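Local structure of 11S globulin (Wrightia tinctoria, 5WXU) at residues V182-S187 / Q195-Y200; L220-V225 / R255-R260; L229-L234 / K247-N252. The protein probably serves as a seed storage protein and binds the plant hormone auxin (indole-3-acetic acid). All blocks are in the same frame, centred on the assembly; numbering follows the deposited sequence.

Overall arrangement
Interactions 1 and 2 belong to the N-terminal cupin barrel, and interaction 3 to the helices beyond it. Interaction 1 closes before interaction 2 opens. Interaction 3 is nested inside the loop that interaction 2 closes. The centres of interactions 1 and 2 are about 16 Å apart. They meet where strands 198-201 and 221-224 run parallel in one sheet, paired through the backbones of Arg199, Leu221 and Asn223. Interaction 3, centred about 15 Å from interaction 2, joins the start of helix 231-238 to the turn after helix 242-248. It touches interaction 2 through Asn224 and the carbonyl of Leu248. All three reach the same neighbouring subunit, so the series leads from barrel to hexamer interface.

Interaction 1 of 3, residues V182-S187 / Q195-Y200; sequences VIHDLS and QNLRRY. With PO4 (phosphate ion), chain N.
Leu197 lies over one face of the His184 ring. Its CD1 is 3.8 Å from the ring centroid and 18° off the normal, a CH-pi contact. The second methyl also touches this ring, with Leu197 CD2 3.5 Å from His184 ND1. CD2 has a further flat neighbour two residues on: it sits 3.5 Å above the centre of the Arg199 guanidinium plane. CD2 thus touches both the imidazole and the guanidinium. Leu197 CG is anti to the backbone N (chi1 -177°), which carries the branch out to the histidine.

Leu186 supplies the apolar part of the contact. It comes up at about a right angle to Leu197, and its CD2 is 3.9 Å from Leu197 CB. The other methyl, CD1, rests on the Gln195 backbone. Separately, Ser187 CB and the Leu186 backbone lie against the end of the Gln195 side chain. These residues belong to the loop that follows strand 178-185 and the one that leads into strand 198-201.

The His184 and Arg199 side chains lie between the two facing sheets of a cupin barrel, a jelly roll. Strand 178-185 belongs to one sheet and strand 198-201 to the other. A phosphate ion, probably from the crystallisation liquor, is bound between them. Arg199 NH1 donates to its O4 at 2.9 Å, and the oxygen lies near the guanidinium plane. Ser96, Asn98, His85 and His168 give the anion further hydrogen bonds.

The second shell sets the two flat groups. Asn98 OD1 bonds to His184 NE2, and Thr83 OG1 to Arg199 NH2. Farther out, Arg198 NH1 turns back to Asn196 O at 2.9 Å and forms a salt bridge with Asp194. Asp185 forms a salt bridge with Arg28 of another neighbouring subunit, not the one that touches all three contacts.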
loop_
_atom_site.group_PDB
_atom_site.type_symbol
_atom_site.label_atom_id
_atom_site.label_comp_id
_atom_site.label_asym_id
_atom_site.label_seq_id
_atom_site.Cartn_x
_atom_site.Cartn_y
_atom_site.Cartn_z
ATOM N N VAL B 182 13.463 27.771 7.578
ATOM C CA VAL B 182 13.608 26.291 7.698
ATOM C C VAL B 182 12.841 25.859 8.939
ATOM O O VAL B 182 13.125 26.295 10.085
ATOM C CB VAL B 182 15.036 25.846 7.833
ATOM C CG1 VAL B 182 15.096 24.326 7.789
ATOM C CG2 VAL B 182 15.944 26.441 6.744
ATOM N N ILE B 183 11.871 24.977 8.716
ATOM C CA ILE B 183 11.105 24.361 9.771
ATOM C C ILE B 183 11.548 22.906 9.789
ATOM O O ILE B 183 11.313 22.126 8.842
ATOM C CB ILE B 183 9.615 24.452 9.566
ATOM C CG1 ILE B 183 9.131 25.873 9.359
ATOM C CG2 ILE B 183 8.879 23.869 10.771
ATOM C CD1 ILE B 183 9.608 26.891 10.377
ATOM N N HIS B 184 12.209 22.540 10.868
ATOM C CA HIS B 184 12.621 21.138 11.112
ATOM C C HIS B 184 11.611 20.428 11.958
ATOM O O HIS B 184 11.219 20.970 12.998
ATOM C CB HIS B 184 13.975 21.040 11.789
ATOM C CG HIS B 184 15.139 21.284 10.902
ATOM N ND1 HIS B 184 15.763 22.513 10.868
ATOM C CD2 HIS B 184 15.874 20.464 10.091
ATOM C CE1 HIS B 184 16.770 22.479 10.020
ATOM N NE2 HIS B 184 16.860 21.252 9.526
ATOM N N ASP B 185 11.164 19.242 11.524
ATOM C CA ASP B 185 10.137 18.478 12.258
ATOM C C ASP B 185 10.823 17.483 13.163
ATOM O O ASP B 185 11.159 16.340 12.758
ATOM C CB ASP B 185 9.216 17.811 11.225
ATOM C CG ASP B 185 8.124 17.044 11.847
ATOM O OD1 ASP B 185 7.968 17.122 13.094
ATOM O OD2 ASP B 185 7.484 16.257 11.065
ATOM N N LEU B 186 11.106 17.896 14.387
ATOM C CA LEU B 186 11.847 17.034 15.293
ATOM C C LEU B 186 11.123 15.769 15.717
ATOM O O LEU B 186 11.756 14.770 15.956
ATOM C CB LEU B 186 12.180 17.794 16.588
ATOM C CG LEU B 186 13.015 19.064 16.356
ATOM C CD1 LEU B 186 13.231 19.732 17.721
ATOM C CD2 LEU B 186 14.331 18.839 15.672
ATOM N N SER B 187 9.812 15.799 15.852
ATOM C CA SER B 187 9.077 14.669 16.344
ATOM C C SER B 187 8.807 13.638 15.273
ATOM O O SER B 187 8.133 12.651 15.548
ATOM C CB SER B 187 7.744 15.056 17.031
ATOM O OG SER B 187 6.709 15.352 16.098
ATOM N N GLN B 195 14.626 14.676 20.893
ATOM C CA GLN B 195 13.903 15.823 20.377
ATOM C C GLN B 195 14.726 17.116 20.400
ATOM O O GLN B 195 14.317 18.135 21.012
ATOM C CB GLN B 195 12.572 15.980 21.153
ATOM C CG GLN B 195 11.704 14.728 21.101
ATOM C CD GLN B 195 11.393 14.370 19.651
ATOM O OE1 GLN B 195 10.717 15.112 18.984
ATOM N NE2 GLN B 195 11.964 13.290 19.154
ATOM N N ASN B 196 15.857 17.067 19.719
ATOM C CA ASN B 196 16.804 18.190 19.617
ATOM C C ASN B 196 17.400 18.121 18.238
ATOM O O ASN B 196 17.698 17.026 17.742
ATOM C CB ASN B 196 17.935 18.096 20.652
ATOM C CG ASN B 196 17.427 18.119 22.080
ATOM O OD1 ASN B 196 17.265 17.036 22.727
ATOM N ND2 ASN B 196 17.066 19.309 22.556
ATOM N N LEU B 197 17.564 19.288 17.588
ATOM C CA LEU B 197 18.166 19.297 16.272
ATOM C C LEU B 197 19.683 19.180 16.291
ATOM O O LEU B 197 20.351 19.944 17.042
ATOM C CB LEU B 197 17.774 20.593 15.548
ATOM C CG LEU B 197 18.253 20.770 14.138
ATOM C CD1 LEU B 197 17.634 19.714 13.221
ATOM C CD2 LEU B 197 17.894 22.171 13.629
ATOM N N ARG B 198 20.207 18.336 15.409
ATOM C CA ARG B 198 21.598 18.274 15.049
ATOM C C ARG B 198 21.831 18.847 13.703
ATOM O O ARG B 198 21.054 18.604 12.742
ATOM C CB ARG B 198 22.138 16.833 14.990
ATOM C CG ARG B 198 22.434 16.157 16.299
ATOM C CD ARG B 198 21.244 15.652 16.994
ATOM N NE ARG B 198 21.560 14.756 18.124
ATOM C CZ ARG B 198 20.676 14.491 19.040
ATOM N NH1 ARG B 198 19.481 15.031 18.972
ATOM N NH2 ARG B 198 20.977 13.718 20.066
ATOM N N ARG B 199 22.900 19.660 13.576
ATOM C CA ARG B 199 23.350 20.135 12.280
ATOM C C ARG B 199 24.764 19.724 12.042
ATOM O O ARG B 199 25.669 20.223 12.681
ATOM C CB ARG B 199 23.238 21.670 12.123
ATOM C CG ARG B 199 21.831 22.213 12.470
ATOM C CD ARG B 199 21.795 23.745 12.350
ATOM N NE ARG B 199 20.873 24.350 13.303
ATOM C CZ ARG B 199 19.863 25.145 12.983
ATOM N NH1 ARG B 199 19.557 25.437 11.703
ATOM N NH2 ARG B 199 19.122 25.623 13.979
ATOM N N TYR B 200 24.944 18.812 11.088
ATOM C CA TYR B 200 26.212 18.181 10.825
ATOM C C TYR B 200 26.701 18.739 9.518
ATOM O O TYR B 200 26.179 18.433 8.487
ATOM C CB TYR B 200 26.100 16.645 10.827
ATOM C CG TYR B 200 25.999 16.037 12.254
ATOM C CD1 TYR B 200 25.911 16.849 13.420
ATOM C CD2 TYR B 200 26.044 14.702 12.456
ATOM C CE1 TYR B 200 25.789 16.294 14.684
ATOM C CE2 TYR B 200 25.884 14.131 13.718
ATOM C CZ TYR B 200 25.789 14.903 14.841
ATOM O OH TYR B 200 25.723 14.313 16.125
HETATM P P PO4 N . 20.443 23.302 8.230
HETATM O O1 PO4 N . 21.668 22.376 8.721
HETATM O O2 PO4 N . 20.135 23.494 6.754
HETATM O O3 PO4 N . 19.149 22.544 8.555
HETATM O O4 PO4 N . 20.185 24.569 9.047
#

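Interaction 2 of 3, residues L220-V225 / R255-R260; sequences LLWNNV and RGYMVR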
loop_
_atom_site.group_PDB
_atom_site.type_symbol
_atom_site.label_atom_id
_atom_site.label_comp_id
_atom_site.label_asym_id
_atom_site.label_seq_id
_atom_site.Cartn_x
_atom_site.Cartn_y
_atom_site.Cartn_z
ATOM N N LEU B 220 23.642 24.380 21.187
ATOM C CA LEU B 220 23.431 23.957 19.841
ATOM C C LEU B 220 24.326 22.770 19.536
ATOM O O LEU B 220 25.504 22.712 19.936
ATOM C CB LEU B 220 23.698 25.112 18.853
ATOM C CG LEU B 220 22.763 26.338 19.046
ATOM C CD1 LEU B 220 23.342 27.535 18.314
ATOM C CD2 LEU B 220 21.337 26.066 18.564
ATOM N N LEU B 221 23.749 21.818 18.805
ATOM C CA LEU B 221 24.477 20.698 18.282
ATOM C C LEU B 221 24.765 21.031 16.841
ATOM O O LEU B 221 23.940 20.778 15.966
ATOM C CB LEU B 221 23.636 19.430 18.459
ATOM C CG LEU B 221 23.214 19.062 19.902
ATOM C CD1 LEU B 221 22.281 17.825 19.941
ATOM C CD2 LEU B 221 24.423 18.853 20.814
ATOM N N TRP B 222 25.904 21.674 16.601
ATOM C CA TRP B 222 26.244 22.232 15.334
ATOM C C TRP B 222 27.739 22.034 15.173
ATOM O O TRP B 222 28.515 22.549 15.964
ATOM C CB TRP B 222 25.829 23.718 15.325
ATOM C CG TRP B 222 25.986 24.482 14.095
ATOM C CD1 TRP B 222 27.054 24.416 13.233
ATOM C CD2 TRP B 222 25.104 25.507 13.560
ATOM N NE1 TRP B 222 26.878 25.325 12.196
ATOM C CE2 TRP B 222 25.728 26.037 12.404
ATOM C CE3 TRP B 222 23.894 26.091 14.008
ATOM C CZ2 TRP B 222 25.127 27.024 11.600
ATOM C CZ3 TRP B 222 23.292 27.138 13.205
ATOM C CH2 TRP B 222 23.917 27.567 12.014
ATOM N N ASN B 223 28.168 21.296 14.179
ATOM C CA ASN B 223 29.529 20.851 14.156
ATOM C C ASN B 223 30.005 20.516 12.734
ATOM O O ASN B 223 29.232 20.028 11.902
ATOM C CB ASN B 223 29.475 19.502 14.949
ATOM C CG ASN B 223 30.813 18.890 15.214
ATOM O OD1 ASN B 223 31.739 19.586 15.680
ATOM N ND2 ASN B 223 30.942 17.549 14.957
ATOM N N ASN B 224 31.284 20.774 12.447
ATOM C CA ASN B 224 31.965 20.268 11.295
ATOM C C ASN B 224 32.333 18.790 11.565
ATOM O O ASN B 224 33.193 18.485 12.438
ATOM C CB ASN B 224 33.261 21.074 11.024
ATOM C CG ASN B 224 34.083 20.538 9.883
ATOM O OD1 ASN B 224 33.896 19.429 9.394
ATOM N ND2 ASN B 224 35.077 21.357 9.423
ATOM N N VAL B 225 31.696 17.872 10.854
ATOM C CA VAL B 225 31.876 16.421 11.144
ATOM C C VAL B 225 33.250 15.839 10.952
ATOM O O VAL B 225 33.519 14.725 11.470
ATOM C CB VAL B 225 30.871 15.499 10.328
ATOM C CG1 VAL B 225 29.481 15.865 10.649
ATOM C CG2 VAL B 225 31.110 15.416 8.869
ATOM N N ARG B 255 35.585 31.171 8.929
ATOM C CA ARG B 255 34.559 31.891 8.145
ATOM C C ARG B 255 33.117 31.569 8.553
ATOM O O ARG B 255 32.164 32.135 7.992
ATOM C CB ARG B 255 34.762 31.583 6.686
ATOM C CG ARG B 255 36.068 32.188 6.137
ATOM C CD ARG B 255 36.337 31.818 4.734
ATOM N NE ARG B 255 36.485 30.364 4.574
ATOM C CZ ARG B 255 36.324 29.691 3.440
ATOM N NH1 ARG B 255 36.030 30.288 2.284
ATOM N NH2 ARG B 255 36.451 28.396 3.460
ATOM N N GLY B 256 32.932 30.692 9.512
ATOM C CA GLY B 256 31.589 30.275 9.868
ATOM C C GLY B 256 31.125 29.265 8.818
ATOM O O GLY B 256 31.916 28.516 8.224
ATOM N N TYR B 257 29.816 29.228 8.615
ATOM C CA TYR B 257 29.233 28.161 7.778
ATOM C C TYR B 257 28.545 28.685 6.553
ATOM O O TYR B 257 27.815 27.962 5.861
ATOM C CB TYR B 257 28.270 27.333 8.648
ATOM C CG TYR B 257 28.972 26.643 9.771
ATOM C CD1 TYR B 257 29.171 27.250 10.980
ATOM C CD2 TYR B 257 29.514 25.399 9.578
ATOM C CE1 TYR B 257 29.905 26.596 11.961
ATOM C CE2 TYR B 257 30.186 24.728 10.565
ATOM C CZ TYR B 257 30.355 25.317 11.765
ATOM O OH TYR B 257 31.068 24.597 12.715
ATOM N N MET B 258 28.771 29.965 6.235
ATOM C CA MET B 258 28.400 30.532 4.954
ATOM C C MET B 258 29.629 31.313 4.493
ATOM O O MET B 258 30.097 32.176 5.255
ATOM C CB MET B 258 27.207 31.486 5.025
ATOM C CG MET B 258 25.918 30.930 5.589
ATOM S SD MET B 258 24.686 32.218 5.673
ATOM C CE MET B 258 23.300 31.407 6.502
ATOM N N VAL B 259 30.191 30.923 3.372
ATOM C CA VAL B 259 31.439 31.528 2.851
ATOM C C VAL B 259 31.239 32.271 1.541
ATOM O O VAL B 259 30.440 31.891 0.651
ATOM C CB VAL B 259 32.520 30.492 2.692
ATOM C CG1 VAL B 259 32.740 29.772 4.016
ATOM C CG2 VAL B 259 32.239 29.498 1.563
ATOM N N ARG B 260 32.020 33.342 1.361
ATOM C CA ARG B 260 31.965 34.120 0.157
ATOM C C ARG B 260 32.715 33.479 -0.943
ATOM O O ARG B 260 33.843 33.095 -0.767
ATOM C CB ARG B 260 32.603 35.486 0.380
ATOM C CG ARG B 260 32.565 36.334 -0.899
ATOM C CD ARG B 260 32.283 37.805 -0.604
ATOM N NE ARG B 260 30.911 37.977 -0.117
ATOM C CZ ARG B 260 30.545 38.262 1.140
ATOM N NH1 ARG B 260 31.442 38.444 2.121
ATOM N NH2 ARG B 260 29.244 38.371 1.423
HETATM O O HOH W 1 32.504 22.834 13.828
#
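Trp222 turns the edge of its indole toward the face of Tyr257. The five-membered ring and the phenol ring have centroids 4.3 Å apart, with planes at 60°, an edge-to-face pair. This is the tight part of the contact. Trp222 NE1 stands over the centre of the phenol, 3.1 Å above the Tyr257 ring plane. Trp222 CD1 is 3.7 Å from Tyr257 CZ. Trp222 CG is anti to the backbone N (chi1 -176°), which swings the indole across to the tyrosine. Phe201 stacks on Trp222 and also meets the Tyr257 ring.

The other side is looser and is bridged by a water. Tyr257 OH is 3.8 Å from Asn224 N. The water accepts from Asn224 N at 2.8 Å and is 2.5 Å from Tyr257 OH, near the plane of the phenol ring. An alanine in place of Tyr257 is likely to leave the Trp222 edge without its aromatic face and the water without its hydroxyl partner. The Asn224 amide turns to Gly204 and to the carbonyl of Leu248.

In one sheet of the N-terminal cupin barrel, strand 221-224 runs parallel to strand 198-201, and strand 258-260 pairs with strand 91-98. No direct hydrogen bond joins the two segments. The indole N-H points into the phenol face, whose pi electrons probably satisfy part of its polarity, beside a backbone N-H satisfied by water.

Interaction 3 of 3, residues L229-L234 / K247-N252; sequences LDPQFL and KLQSEN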
loop_
_atom_site.group_PDB
_atom_site.type_symbol
_atom_site.label_atom_id
_atom_site.label_comp_id
_atom_site.label_asym_id
_atom_site.label_seq_id
_atom_site.Cartn_x
_atom_site.Cartn_y
_atom_site.Cartn_z
ATOM N N LEU B 229 37.584 13.616 14.044
ATOM C CA LEU B 229 38.212 12.455 13.450
ATOM C C LEU B 229 39.744 12.672 13.405
ATOM O O LEU B 229 40.270 13.841 13.326
ATOM C CB LEU B 229 37.680 12.256 12.043
ATOM C CG LEU B 229 36.143 12.054 11.941
ATOM C CD1 LEU B 229 35.655 11.889 10.520
ATOM C CD2 LEU B 229 35.734 10.835 12.765
ATOM N N ASP B 230 40.477 11.560 13.393
ATOM C CA ASP B 230 41.937 11.577 13.216
ATOM C C ASP B 230 42.220 11.852 11.773
ATOM O O ASP B 230 41.817 11.099 10.903
ATOM C CB ASP B 230 42.501 10.208 13.616
ATOM C CG ASP B 230 43.990 10.058 13.401
ATOM O OD1 ASP B 230 44.667 10.927 12.789
ATOM O OD2 ASP B 230 44.504 9.067 13.942
ATOM N N PRO B 231 42.934 12.966 11.471
ATOM C CA PRO B 231 43.187 13.254 10.068
ATOM C C PRO B 231 44.000 12.243 9.338
ATOM O O PRO B 231 43.816 12.111 8.110
ATOM C CB PRO B 231 43.881 14.631 10.090
ATOM C CG PRO B 231 44.503 14.701 11.428
ATOM C CD PRO B 231 43.595 13.942 12.382
ATOM N N GLN B 232 44.846 11.469 10.011
ATOM C CA GLN B 232 45.648 10.458 9.335
ATOM C C GLN B 232 44.791 9.272 8.941
ATOM O O GLN B 232 44.992 8.713 7.921
ATOM C CB GLN B 232 46.805 9.940 10.216
ATOM C CG GLN B 232 47.952 10.933 10.381
ATOM C CD GLN B 232 48.999 10.867 9.268
ATOM O OE1 GLN B 232 48.952 9.988 8.376
ATOM N NE2 GLN B 232 49.955 11.821 9.303
ATOM N N PHE B 233 43.831 8.962 9.795
ATOM C CA PHE B 233 42.922 7.804 9.622
ATOM C C PHE B 233 41.960 8.128 8.502
ATOM O O PHE B 233 41.886 7.413 7.492
ATOM C CB PHE B 233 42.235 7.556 10.961
ATOM C CG PHE B 233 41.450 6.243 11.059
ATOM C CD1 PHE B 233 41.702 5.164 10.261
ATOM C CD2 PHE B 233 40.439 6.142 12.014
ATOM C CE1 PHE B 233 40.959 3.990 10.418
ATOM C CE2 PHE B 233 39.688 4.988 12.151
ATOM C CZ PHE B 233 39.980 3.905 11.371
ATOM N N LEU B 234 41.339 9.301 8.601
ATOM C CA LEU B 234 40.520 9.772 7.513
ATOM C C LEU B 234 41.279 9.953 6.178
ATOM O O LEU B 234 40.770 9.609 5.075
ATOM C CB LEU B 234 39.765 11.026 7.924
ATOM C CG LEU B 234 38.817 11.565 6.850
ATOM C CD1 LEU B 234 37.722 10.593 6.432
ATOM C CD2 LEU B 234 38.164 12.805 7.454
ATOM N N LYS B 247 42.592 20.728 6.017
ATOM C CA LYS B 247 41.749 21.715 5.337
ATOM C C LYS B 247 40.241 21.340 5.423
ATOM O O LYS B 247 39.401 22.256 5.603
ATOM C CB LYS B 247 42.183 21.900 3.895
ATOM C CG LYS B 247 43.602 22.503 3.765
ATOM C CD LYS B 247 44.110 22.589 2.317
ATOM C CE LYS B 247 45.538 23.177 2.334
ATOM N NZ LYS B 247 46.274 22.934 1.062
ATOM N N LEU B 248 39.902 20.026 5.308
ATOM C CA LEU B 248 38.493 19.609 5.570
ATOM C C LEU B 248 38.040 19.964 6.966
ATOM O O LEU B 248 36.873 20.383 7.202
ATOM C CB LEU B 248 38.261 18.128 5.332
ATOM C CG LEU B 248 37.960 17.705 3.902
ATOM C CD1 LEU B 248 39.097 17.946 2.988
ATOM C CD2 LEU B 248 37.613 16.202 3.847
ATOM N N GLN B 249 38.967 19.825 7.910
ATOM C CA GLN B 249 38.722 20.142 9.330
ATOM C C GLN B 249 38.737 21.621 9.610
ATOM O O GLN B 249 38.377 22.033 10.696
ATOM C CB GLN B 249 39.721 19.405 10.264
ATOM C CG GLN B 249 39.695 17.896 10.072
ATOM C CD GLN B 249 40.652 17.182 11.006
ATOM O OE1 GLN B 249 41.825 17.525 11.083
ATOM N NE2 GLN B 249 40.136 16.201 11.750
ATOM N N SER B 250 39.137 22.396 8.612
ATOM C CA SER B 250 38.991 23.846 8.627
ATOM C C SER B 250 39.861 24.434 9.682
ATOM O O SER B 250 39.499 25.405 10.275
ATOM C CB SER B 250 37.539 24.288 8.881
ATOM O OG SER B 250 37.307 25.656 8.483
ATOM N N GLU B 251 40.991 23.828 9.974
ATOM C CA GLU B 251 41.805 24.429 11.002
ATOM C C GLU B 251 42.399 25.732 10.393
ATOM O O GLU B 251 42.652 25.863 9.134
ATOM C CB GLU B 251 42.754 23.423 11.718
ATOM C CG GLU B 251 42.233 22.896 13.117
ATOM C CD GLU B 251 40.713 23.117 13.436
ATOM O OE1 GLU B 251 40.294 24.280 13.746
ATOM O OE2 GLU B 251 39.924 22.127 13.434
ATOM N N ASN B 252 42.447 26.716 11.284
ATOM C CA ASN B 252 42.835 28.078 10.949
ATOM C C ASN B 252 41.943 28.727 9.903
ATOM O O ASN B 252 42.414 29.594 9.187
ATOM C CB ASN B 252 44.294 28.139 10.478
ATOM C CG ASN B 252 45.238 27.453 11.446
ATOM O OD1 ASN B 252 45.123 27.633 12.674
ATOM N ND2 ASN B 252 46.152 26.627 10.906
#
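Gln249 reaches across to Leu229 with its side-chain amide, the one hydrogen bond between the two segments. NE2 donates to Leu229 O at 2.8 Å, but the bond is weak, bent to 126° at the hydrogen. Phe226 O is the stronger partner of this nitrogen, and Leu229 O adds a weak second bond. CG lies anti to the carbonyl carbon (chi1 -56°), and beyond it the chain runs extended, carrying the amide over to the opposite loop.

The van der Waals contacts are fewer. Pro231 crosses Gln249 at about a right angle, and its CB lies 3.7 Å from Gln249 OE1. Pro231 and Leu234 also pack on Ile245 of helix 242-248.

Helix-end bonds frame the contact. Asp230 is the N-cap of helix 231-238: its OD1 accepts from Gln232 N at 2.8 Å, with the donor above the carboxylate plane. At the other segment, Ser250 has positive phi and ends helix 242-248 in a Schellman motif. These two helices form the helical arm that follows the barrel, as in other 11S globulins, where such arms pack between subunits.

Charged contacts lead outward to a neighbouring subunit. Arg364 of that subunit forms a salt bridge with Asp230 OD2 and a cation-pi contact with Phe233, while its Lys372 pairs with Glu251.

The two bonds to Gln249 NE2 together probably limit the turning of the amide, and its oxygen is left facing the proline ring.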